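Local structure of putative aminomethyltransferase (Leptospirillum rubarum, 3TTG) at residues A[31-36]-A[225-230]; A[37-42]-A[219-224]; A[58-61]-A[67-70]; A[77-82]-A[241-246]. The protein probably transfers a one-carbon (aminomethyl-type) group with the help of a folate cofactor, as in the glycine cleavage T-protein family, though its own substrate is not established. All coordinates share one frame; numbering follows the deposited sequence.

Contact 1: A[31-36]-A[225-230]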
# COMPACT_ATOMS: atom_id res chain seq x y z
N ILE A 31 10.71 -3.48 -17.41
CA ILE A 31 11.59 -4.54 -16.92
C ILE A 31 11.05 -5.05 -15.60
O ILE A 31 11.07 -6.26 -15.34
CB ILE A 31 13.04 -4.03 -16.82
CG1 ILE A 31 13.57 -3.55 -18.19
CG2 ILE A 31 13.98 -5.09 -16.20
CD1 ILE A 31 14.87 -2.64 -18.03
N ALA A 32 10.59 -4.16 -14.72
CA ALA A 32 10.06 -4.62 -13.43
C ALA A 32 8.80 -5.48 -13.61
O ALA A 32 8.64 -6.47 -12.90
CB ALA A 32 9.78 -3.46 -12.52
N HIS A 33 7.93 -5.16 -14.61
CA HIS A 33 6.72 -5.94 -14.88
C HIS A 33 7.03 -7.32 -15.47
O HIS A 33 6.28 -8.24 -15.24
CB HIS A 33 5.78 -5.17 -15.86
CG HIS A 33 5.11 -4.00 -15.26
ND1 HIS A 33 4.10 -4.14 -14.33
CD2 HIS A 33 5.29 -2.69 -15.50
CE1 HIS A 33 3.68 -2.91 -14.06
NE2 HIS A 33 4.41 -2.01 -14.70
N LYS A 34 8.13 -7.45 -16.20
CA LYS A 34 8.51 -8.71 -16.86
C LYS A 34 9.47 -9.55 -16.00
O LYS A 34 9.41 -10.77 -16.06
CB LYS A 34 9.16 -8.39 -18.22
CG LYS A 34 9.16 -9.55 -19.21
CD LYS A 34 10.23 -9.39 -20.32
CE LYS A 34 11.43 -10.31 -20.15
NZ LYS A 34 12.52 -9.99 -21.13
N LYS A 35 10.41 -8.92 -15.29
CA LYS A 35 11.39 -9.62 -14.45
C LYS A 35 11.22 -9.19 -12.99
O LYS A 35 10.47 -9.82 -12.23
CB LYS A 35 12.81 -9.36 -14.99
CG LYS A 35 12.97 -9.90 -16.43
CD LYS A 35 14.39 -10.29 -16.80
CE LYS A 35 14.64 -10.21 -18.28
NZ LYS A 35 16.06 -10.50 -18.64
N PHE A 36 11.93 -8.18 -12.58
CA PHE A 36 11.79 -7.66 -11.22
C PHE A 36 12.43 -6.30 -11.14
O PHE A 36 13.29 -5.96 -11.96
CB PHE A 36 12.36 -8.61 -10.12
CG PHE A 36 13.88 -8.71 -10.10
CD1 PHE A 36 14.64 -7.84 -9.33
CD2 PHE A 36 14.54 -9.62 -10.90
CE1 PHE A 36 16.03 -7.91 -9.35
CE2 PHE A 36 15.92 -9.67 -10.93
CZ PHE A 36 16.65 -8.84 -10.13
N LEU A 225 3.90 1.21 -9.15
CA LEU A 225 2.76 1.02 -8.23
C LEU A 225 1.47 1.59 -8.81
O LEU A 225 0.38 1.00 -8.66
CB LEU A 225 3.00 1.65 -6.85
CG LEU A 225 4.14 1.08 -6.02
CD1 LEU A 225 4.26 1.86 -4.73
CD2 LEU A 225 4.01 -0.41 -5.79
N THR A 226 1.57 2.74 -9.50
CA THR A 226 0.34 3.34 -10.11
C THR A 226 -0.16 2.47 -11.27
O THR A 226 -1.38 2.28 -11.40
CB THR A 226 0.59 4.79 -10.55
OG1 THR A 226 1.22 5.44 -9.42
CG2 THR A 226 -0.73 5.53 -10.92
N GLU A 227 0.77 1.91 -12.07
CA GLU A 227 0.41 0.96 -13.17
C GLU A 227 -0.32 -0.29 -12.61
O GLU A 227 -1.21 -0.82 -13.28
CB GLU A 227 1.67 0.55 -13.97
CG GLU A 227 2.12 1.61 -14.96
CD GLU A 227 3.49 1.43 -15.61
OE1 GLU A 227 4.30 0.64 -15.09
OE2 GLU A 227 3.74 2.06 -16.65
N LYS A 228 -0.02 -0.70 -11.39
CA LYS A 228 -0.72 -1.82 -10.70
C LYS A 228 -2.01 -1.37 -9.97
O LYS A 228 -2.76 -2.23 -9.50
CB LYS A 228 0.20 -2.53 -9.70
CG LYS A 228 1.47 -3.09 -10.35
CD LYS A 228 1.27 -4.01 -11.55
CE LYS A 228 0.48 -5.25 -11.27
NZ LYS A 228 0.30 -6.05 -12.52
N GLY A 229 -2.31 -0.08 -9.98
CA GLY A 229 -3.52 0.49 -9.37
C GLY A 229 -3.51 0.58 -7.86
O GLY A 229 -4.57 0.76 -7.24
N ILE A 230 -2.31 0.51 -7.25
CA ILE A 230 -2.16 0.39 -5.80
C ILE A 230 -2.36 1.73 -5.09
O ILE A 230 -1.54 2.65 -5.25
CB ILE A 230 -0.78 -0.25 -5.41
CG1 ILE A 230 -0.75 -1.72 -5.85
CG2 ILE A 230 -0.50 -0.18 -3.91
CD1 ILE A 230 0.66 -2.27 -6.02

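Contact 2: A[37-42]-A[219-224]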
# COMPACT_ATOMS: atom_id res chain seq x y z
N GLY A 37 11.97 -5.55 -10.16
CA GLY A 37 12.45 -4.23 -9.86
C GLY A 37 12.91 -4.21 -8.44
O GLY A 37 12.30 -4.83 -7.57
N LEU A 38 13.94 -3.44 -8.19
CA LEU A 38 14.56 -3.23 -6.88
C LEU A 38 14.47 -1.75 -6.54
O LEU A 38 14.75 -0.90 -7.40
CB LEU A 38 16.01 -3.71 -7.03
CG LEU A 38 16.97 -3.51 -5.91
CD1 LEU A 38 16.50 -4.20 -4.66
CD2 LEU A 38 18.29 -4.03 -6.29
N PHE A 39 14.04 -1.43 -5.29
CA PHE A 39 13.89 -0.06 -4.84
C PHE A 39 14.39 0.13 -3.42
O PHE A 39 14.01 -0.64 -2.53
CB PHE A 39 12.40 0.35 -4.92
CG PHE A 39 12.13 1.76 -4.43
CD1 PHE A 39 12.67 2.86 -5.09
CD2 PHE A 39 11.31 1.98 -3.33
CE1 PHE A 39 12.41 4.15 -4.65
CE2 PHE A 39 11.04 3.28 -2.89
CZ PHE A 39 11.61 4.35 -3.53
N TYR A 40 15.17 1.21 -3.18
CA TYR A 40 15.68 1.55 -1.85
C TYR A 40 14.96 2.78 -1.33
O TYR A 40 15.32 3.88 -1.71
CB TYR A 40 17.18 1.77 -1.88
CG TYR A 40 17.95 0.51 -2.19
CD1 TYR A 40 18.41 -0.31 -1.18
CD2 TYR A 40 18.27 0.18 -3.50
CE1 TYR A 40 19.16 -1.45 -1.46
CE2 TYR A 40 19.02 -0.95 -3.80
CZ TYR A 40 19.45 -1.78 -2.78
OH TYR A 40 20.13 -2.92 -3.09
N PRO A 41 13.91 2.65 -0.53
CA PRO A 41 13.20 3.87 -0.08
C PRO A 41 14.06 4.78 0.78
O PRO A 41 14.88 4.31 1.56
CB PRO A 41 12.01 3.32 0.73
CG PRO A 41 12.38 1.99 1.08
CD PRO A 41 13.32 1.44 0.07
N SER A 42 13.88 6.08 0.59
CA SER A 42 14.57 7.12 1.33
C SER A 42 14.10 7.11 2.78
O SER A 42 14.87 7.32 3.72
CB SER A 42 14.31 8.49 0.68
OG SER A 42 14.91 9.51 1.46
N SER A 219 10.64 7.88 -8.89
CA SER A 219 9.59 8.13 -9.91
C SER A 219 9.17 6.85 -10.65
O SER A 219 7.98 6.68 -10.95
CB SER A 219 10.01 9.23 -10.90
OG SER A 219 10.95 8.82 -11.88
N SER A 220 10.12 5.96 -10.97
CA SER A 220 9.79 4.70 -11.65
C SER A 220 9.12 3.72 -10.68
O SER A 220 8.21 3.01 -11.07
CB SER A 220 11.02 4.07 -12.29
OG SER A 220 11.45 4.86 -13.38
N TYR A 221 9.58 3.66 -9.43
CA TYR A 221 8.91 2.84 -8.40
C TYR A 221 7.41 3.28 -8.25
O TYR A 221 6.49 2.45 -8.33
CB TYR A 221 9.66 2.95 -7.08
CG TYR A 221 8.95 2.22 -5.94
CD1 TYR A 221 8.83 0.82 -5.95
CD2 TYR A 221 8.31 2.92 -4.93
CE1 TYR A 221 8.16 0.15 -4.93
CE2 TYR A 221 7.64 2.26 -3.90
CZ TYR A 221 7.58 0.88 -3.91
OH TYR A 221 6.97 0.27 -2.85
N LEU A 222 7.16 4.57 -8.11
CA LEU A 222 5.79 5.10 -8.02
C LEU A 222 4.97 4.84 -9.31
O LEU A 222 3.79 4.55 -9.19
CB LEU A 222 5.77 6.60 -7.68
CG LEU A 222 5.29 6.95 -6.30
CD1 LEU A 222 3.76 6.64 -6.17
CD2 LEU A 222 6.06 6.16 -5.20
N ALA A 223 5.58 4.98 -10.52
CA ALA A 223 4.92 4.67 -11.78
C ALA A 223 4.50 3.20 -11.78
O ALA A 223 3.34 2.88 -12.13
CB ALA A 223 5.84 4.99 -12.94
N TYR A 224 5.41 2.31 -11.34
CA TYR A 224 5.13 0.89 -11.27
C TYR A 224 3.89 0.64 -10.36
O TYR A 224 2.95 -0.06 -10.77
CB TYR A 224 6.38 0.10 -10.77
CG TYR A 224 6.07 -1.37 -10.60
CD1 TYR A 224 6.40 -2.29 -11.58
CD2 TYR A 224 5.48 -1.84 -9.44
CE1 TYR A 224 6.07 -3.64 -11.44
CE2 TYR A 224 5.14 -3.19 -9.29
CZ TYR A 224 5.43 -4.08 -10.30
OH TYR A 224 5.15 -5.43 -10.14

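Contact 3: A[58-61]-A[67-70]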
# COMPACT_ATOMS: atom_id res chain seq x y z
N PHE A 58 -5.28 -6.12 23.07
CA PHE A 58 -4.98 -4.71 22.95
C PHE A 58 -5.05 -4.30 21.44
O PHE A 58 -5.82 -3.43 21.08
CB PHE A 58 -3.60 -4.43 23.57
CG PHE A 58 -2.99 -3.11 23.21
CD1 PHE A 58 -3.66 -1.92 23.49
CD2 PHE A 58 -1.83 -3.05 22.46
CE1 PHE A 58 -3.15 -0.70 23.05
CE2 PHE A 58 -1.30 -1.82 22.05
CZ PHE A 58 -1.97 -0.66 22.34
N LEU A 59 -4.30 -4.95 20.59
CA LEU A 59 -4.29 -4.61 19.17
C LEU A 59 -5.57 -4.96 18.46
O LEU A 59 -6.01 -4.20 17.60
CB LEU A 59 -3.09 -5.24 18.47
CG LEU A 59 -1.73 -4.65 18.88
CD1 LEU A 59 -0.60 -5.35 18.12
CD2 LEU A 59 -1.67 -3.17 18.59
N GLN A 60 -6.22 -6.04 18.85
CA GLN A 60 -7.50 -6.45 18.23
C GLN A 60 -8.60 -5.40 18.41
O GLN A 60 -9.47 -5.28 17.54
CB GLN A 60 -7.96 -7.77 18.89
CG GLN A 60 -9.22 -8.41 18.33
CD GLN A 60 -8.98 -9.12 17.00
OE1 GLN A 60 -8.11 -8.77 16.19
NE2 GLN A 60 -9.82 -10.09 16.72
N GLY A 61 -8.56 -4.64 19.51
CA GLY A 61 -9.56 -3.62 19.78
C GLY A 61 -9.28 -2.31 19.04
O GLY A 61 -10.14 -1.43 18.99
N ILE A 67 -6.55 -9.86 14.01
CA ILE A 67 -5.16 -10.16 14.41
C ILE A 67 -5.08 -11.51 15.15
O ILE A 67 -4.03 -12.11 15.11
CB ILE A 67 -4.65 -8.96 15.35
CG1 ILE A 67 -4.65 -7.63 14.62
CG2 ILE A 67 -3.29 -9.20 16.03
CD1 ILE A 67 -4.16 -7.65 13.19
N LEU A 68 -6.14 -11.94 15.87
CA LEU A 68 -6.16 -13.18 16.66
C LEU A 68 -6.12 -14.43 15.80
O LEU A 68 -5.44 -15.40 16.15
CB LEU A 68 -7.45 -13.26 17.53
CG LEU A 68 -7.70 -12.15 18.53
CD1 LEU A 68 -9.10 -12.31 19.17
CD2 LEU A 68 -6.61 -12.09 19.55
N LYS A 69 -6.90 -14.45 14.73
CA LYS A 69 -6.98 -15.60 13.82
C LYS A 69 -5.69 -15.80 13.04
O LYS A 69 -5.41 -16.94 12.62
CB LYS A 69 -8.17 -15.46 12.83
CG LYS A 69 -7.94 -14.57 11.57
CD LYS A 69 -8.04 -15.34 10.24
CE LYS A 69 -6.85 -16.21 9.84
NZ LYS A 69 -6.92 -17.62 10.36
N GLN A 70 -4.94 -14.71 12.79
CA GLN A 70 -3.70 -14.73 12.00
C GLN A 70 -2.72 -15.82 12.48
O GLN A 70 -2.45 -15.91 13.67
CB GLN A 70 -3.02 -13.35 12.05
CG GLN A 70 -2.11 -13.12 10.88
CD GLN A 70 -1.45 -11.76 10.93
OE1 GLN A 70 -2.06 -10.76 11.29
NE2 GLN A 70 -0.19 -11.71 10.60

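Contact 4: A[77-82]-A[241-246]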
# COMPACT_ATOMS: atom_id res chain seq x y z
N TYR A 77 -2.87 -7.28 6.33
CA TYR A 77 -3.01 -5.87 6.15
C TYR A 77 -4.10 -5.40 7.10
O TYR A 77 -5.10 -6.11 7.31
CB TYR A 77 -3.44 -5.60 4.74
CG TYR A 77 -3.42 -4.15 4.37
CD1 TYR A 77 -2.23 -3.45 4.30
CD2 TYR A 77 -4.57 -3.51 3.95
CE1 TYR A 77 -2.19 -2.14 3.86
CE2 TYR A 77 -4.55 -2.20 3.52
CZ TYR A 77 -3.36 -1.50 3.49
OH TYR A 77 -3.37 -0.21 3.04
N SER A 78 -3.92 -4.26 7.66
CA SER A 78 -4.95 -3.65 8.52
C SER A 78 -4.97 -2.16 8.39
O SER A 78 -3.94 -1.53 8.13
CB SER A 78 -4.68 -3.96 9.99
OG SER A 78 -5.78 -3.61 10.82
N PHE A 79 -6.13 -1.59 8.69
CA PHE A 79 -6.29 -0.19 8.96
C PHE A 79 -6.37 0.04 10.47
O PHE A 79 -6.68 -0.86 11.25
CB PHE A 79 -7.57 0.37 8.31
CG PHE A 79 -7.48 0.41 6.83
CD1 PHE A 79 -6.67 1.34 6.19
CD2 PHE A 79 -8.16 -0.52 6.06
CE1 PHE A 79 -6.55 1.32 4.81
CE2 PHE A 79 -8.01 -0.54 4.68
CZ PHE A 79 -7.25 0.41 4.06
N PHE A 80 -6.13 1.28 10.83
CA PHE A 80 -6.36 1.85 12.16
C PHE A 80 -7.27 3.01 11.91
O PHE A 80 -6.90 3.98 11.22
CB PHE A 80 -5.06 2.22 12.87
CG PHE A 80 -4.22 1.01 13.18
CD1 PHE A 80 -4.23 0.45 14.44
CD2 PHE A 80 -3.52 0.35 12.17
CE1 PHE A 80 -3.50 -0.69 14.71
CE2 PHE A 80 -2.81 -0.79 12.44
CZ PHE A 80 -2.82 -1.31 13.69
N LEU A 81 -8.49 2.87 12.36
CA LEU A 81 -9.50 3.90 12.09
C LEU A 81 -9.79 4.76 13.26
O LEU A 81 -9.49 4.39 14.37
CB LEU A 81 -10.80 3.22 11.65
CG LEU A 81 -10.67 2.12 10.56
CD1 LEU A 81 -11.98 1.43 10.31
CD2 LEU A 81 -10.17 2.66 9.26
N ASN A 82 -10.42 5.93 12.99
CA ASN A 82 -10.94 6.77 14.03
C ASN A 82 -12.36 6.25 14.35
O ASN A 82 -12.85 5.41 13.61
CB ASN A 82 -10.89 8.25 13.59
CG ASN A 82 -11.87 8.68 12.54
OD1 ASN A 82 -12.83 7.99 12.20
ND2 ASN A 82 -11.66 9.86 12.06
N PHE A 241 -11.10 9.39 3.86
CA PHE A 241 -11.72 8.21 3.23
C PHE A 241 -12.01 7.04 4.14
O PHE A 241 -11.41 6.90 5.19
CB PHE A 241 -10.82 7.73 2.10
CG PHE A 241 -10.55 8.85 1.12
CD1 PHE A 241 -11.55 9.34 0.29
CD2 PHE A 241 -9.31 9.48 1.08
CE1 PHE A 241 -11.32 10.44 -0.54
CE2 PHE A 241 -9.05 10.50 0.16
CZ PHE A 241 -10.06 11.04 -0.57
N PHE A 242 -12.91 6.17 3.66
CA PHE A 242 -13.28 4.91 4.33
C PHE A 242 -12.57 3.78 3.68
O PHE A 242 -12.35 3.84 2.47
CB PHE A 242 -14.75 4.63 4.23
CG PHE A 242 -15.66 5.66 4.88
CD1 PHE A 242 -15.59 5.90 6.23
CD2 PHE A 242 -16.67 6.27 4.16
CE1 PHE A 242 -16.45 6.81 6.85
CE2 PHE A 242 -17.53 7.18 4.78
CZ PHE A 242 -17.45 7.40 6.13
N PRO A 243 -12.28 2.68 4.40
CA PRO A 243 -11.64 1.50 3.75
C PRO A 243 -12.40 0.97 2.52
O PRO A 243 -11.78 0.64 1.50
CB PRO A 243 -11.66 0.45 4.88
CG PRO A 243 -11.60 1.23 6.10
CD PRO A 243 -12.49 2.43 5.85
N ALA A 244 -13.73 0.89 2.60
CA ALA A 244 -14.52 0.41 1.44
C ALA A 244 -14.48 1.38 0.26
O ALA A 244 -14.44 0.93 -0.88
CB ALA A 244 -15.93 0.16 1.83
N GLU A 245 -14.40 2.70 0.51
CA GLU A 245 -14.22 3.65 -0.60
C GLU A 245 -12.90 3.37 -1.32
O GLU A 245 -12.83 3.41 -2.53
CB GLU A 245 -14.21 5.08 -0.09
CG GLU A 245 -15.57 5.51 0.39
CD GLU A 245 -15.57 6.94 0.87
OE1 GLU A 245 -14.58 7.39 1.49
OE2 GLU A 245 -16.60 7.61 0.63
N ALA A 246 -11.85 3.10 -0.55
CA ALA A 246 -10.51 2.75 -1.08
C ALA A 246 -10.39 1.37 -1.74
O ALA A 246 -9.34 1.09 -2.33
CB ALA A 246 -9.49 2.88 0.03

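Contact 1: A[31-36]-A[225-230]
H33 of helix 29-34 reaches across to E227 on the last turn of helix 218-227. With chi1 at -72°, its CG lies beside the backbone N, and the imidazole extends toward the other helix. H33 NE2 donates to E227 OE1 at 2.7 Å, with a fairly straight N-H...O angle of 159°. The carboxylate oxygen sits in the imidazole plane, but the donor meets it from above the carboxylate plane. E227 OE1 is also bonded to T29 OG1, and OE2 is held by S316, so the carboxylate is fixed at both oxygens. The stack of H33 on Y224 further fixes the ring. K228 makes a looser contact, its bent chain bringing CD to 3.6 Å from H33 CE1 at the ring edge. Its NZ goes on to a salt bridge with the C-terminal carboxylate of V355. E227 is buried, whereas H33 and K228 are partly exposed, so the solvent side of the contact is theirs. An alanine in place of H33 would probably leave E227 OE1 without its ring donor and Y224 without its stacking partner. G229 is the first residue to leave helical phi/psi, and its positive phi with two bonds back into the last turn makes a Schellman motif beside this His-carboxylate pair.

Contact 2: A[37-42]-A[219-224]
F39 and Y221 meet ring on ring because both first torsions set CG opposite the backbone N, with chi1 178° in F39 and 175° in Y221. F39 leaves strand 37-39 toward helix 218-227, and Y221 leaves the helix toward the strand. The two side chains cross at about a right angle, yet their ring planes are nearly parallel, 5° apart. This is an offset stack with centroids 4.0 Å apart. F39 CD2 lies over the centre of the Y221 ring, 3.4 Å above its plane. The closest atoms are F39 CE2 and Y221 CD2, also 3.4 Å apart. The offset brings Y221 CB over the F39 face as well, 3.8 Å from the ring centroid, in a CH-pi contact. The backbone N of P41 lies over the opposite face of F39, so that ring is held between the helix and its own chain. At the phenol end, Y221 OH is hydrogen-bonded with R139 NH1, and R139 pairs with F39 through the backbone. A serine in place of F39 would probably open a gap over the Y221 ring and cost it the stacking partner on that face. L38 points away from this helix and packs against helix 197-211. The strand thus lies between two helices, an alpha/beta layering of the mixed sheet in the folate-binding domain.

Contact 3: A[58-61]-A[67-70]
Q60 OE1 accepts a hydrogen bond from the backbone N of I67 at 2.9 Å, with an N-H...O angle of 157°. The donor lies in the carbonyl plane, on a lone pair of the oxygen. The bend in the glutamine chain makes this possible. CG is opposite the backbone N, and chi2 near 76° swings the amide round toward the returning chain. The other end of the amide is also used, since Q60 NE2 bonds to D66 OD1. D66 OD1 takes the backbone N of K69 too. Both ends of this buried amide are thereby held, which fixes its flip and its rotation. The contact is local. The chain leaves helix 55-60, turns, and comes back past the helix end before entering strand 75-81 of the antiparallel sheet. L59 of the helix touches V50, I100 and L102 of that sheet, and I67 touches I100. L68 lies against the amide of Q60, the two side chains crossing at about a right angle. Its CG is 3.6 Å from Q60 CD, and its CD1 is 3.4 Å from Q60 NE2. I67 CB also lies 3.6 Å from Q60 OE1. L68 is on the exposed side, while Q60 and I67 are buried.

Contact 4: A[77-82]-A[241-246]
Strand 75-81 is an outermost strand of the five-stranded antiparallel sheet, and here the loop between helices 218-227 and 249-252 packs on one of its faces. P243 makes the contact for the loop. It meets F79 and L81, two residues apart on the strand and both directed toward it. P243 CB sits 3.8 Å from F79 CE2, approaching the phenyl ring obliquely. The next ring carbon, P243 CG, lies 3.8 Å from L81 CD2 and 3.9 Å from F79 CD2. The pyrrolidine ring therefore bridges the phenyl and the isobutyl group. In L81, chi1 of -48° keeps CG beside the backbone N, and CD2 extends to the proline. All three residues are buried, and the contact is wholly apolar.

The loop is stiffened by its own polar bonds. F242 N donates to E245 OE1 at 3.0 Å, reaching the oxygen on its anti side and out of the carboxylate plane. A246 N bonds back to F242 O at 3.1 Å, closing one turn of chain between them. E245 OE2 forms a salt bridge with R277, on the first strand of the C-terminal antiparallel sheet. F241 stacks on Y327 of the same sheet, and the F242 ring makes a cation-pi contact with R86. On the strand side, F79 also touches I87 of the neighbouring strand, and L81 touches V266 of helix 263-271. This is apolar packing of a loop on an edge strand, with the loop lying between the folate-binding domain's sheet and the C-terminal one.

Contacts 1 and 2 share helix 218-227 and adjoin, with centres 10 Å apart. Y224 joins them: its CD1 is 3.7 Å from A32 CB. Helix 29-34 runs almost directly into strand 37-39, so neighbouring pieces of chain dock on one helix. Contacts 3 and 4 lie on the other side of the chain's centre, with centres 16 Å apart and nearest atoms about 5 Å apart. Helix 55-60 leads through the turn of contact 3 to strand 75-81 of contact 4. Contacts 1 and 4 have centres 24 Å apart and alternate along the chain. All four belong to the folate-binding part of the protein, and all read as packing within the fold.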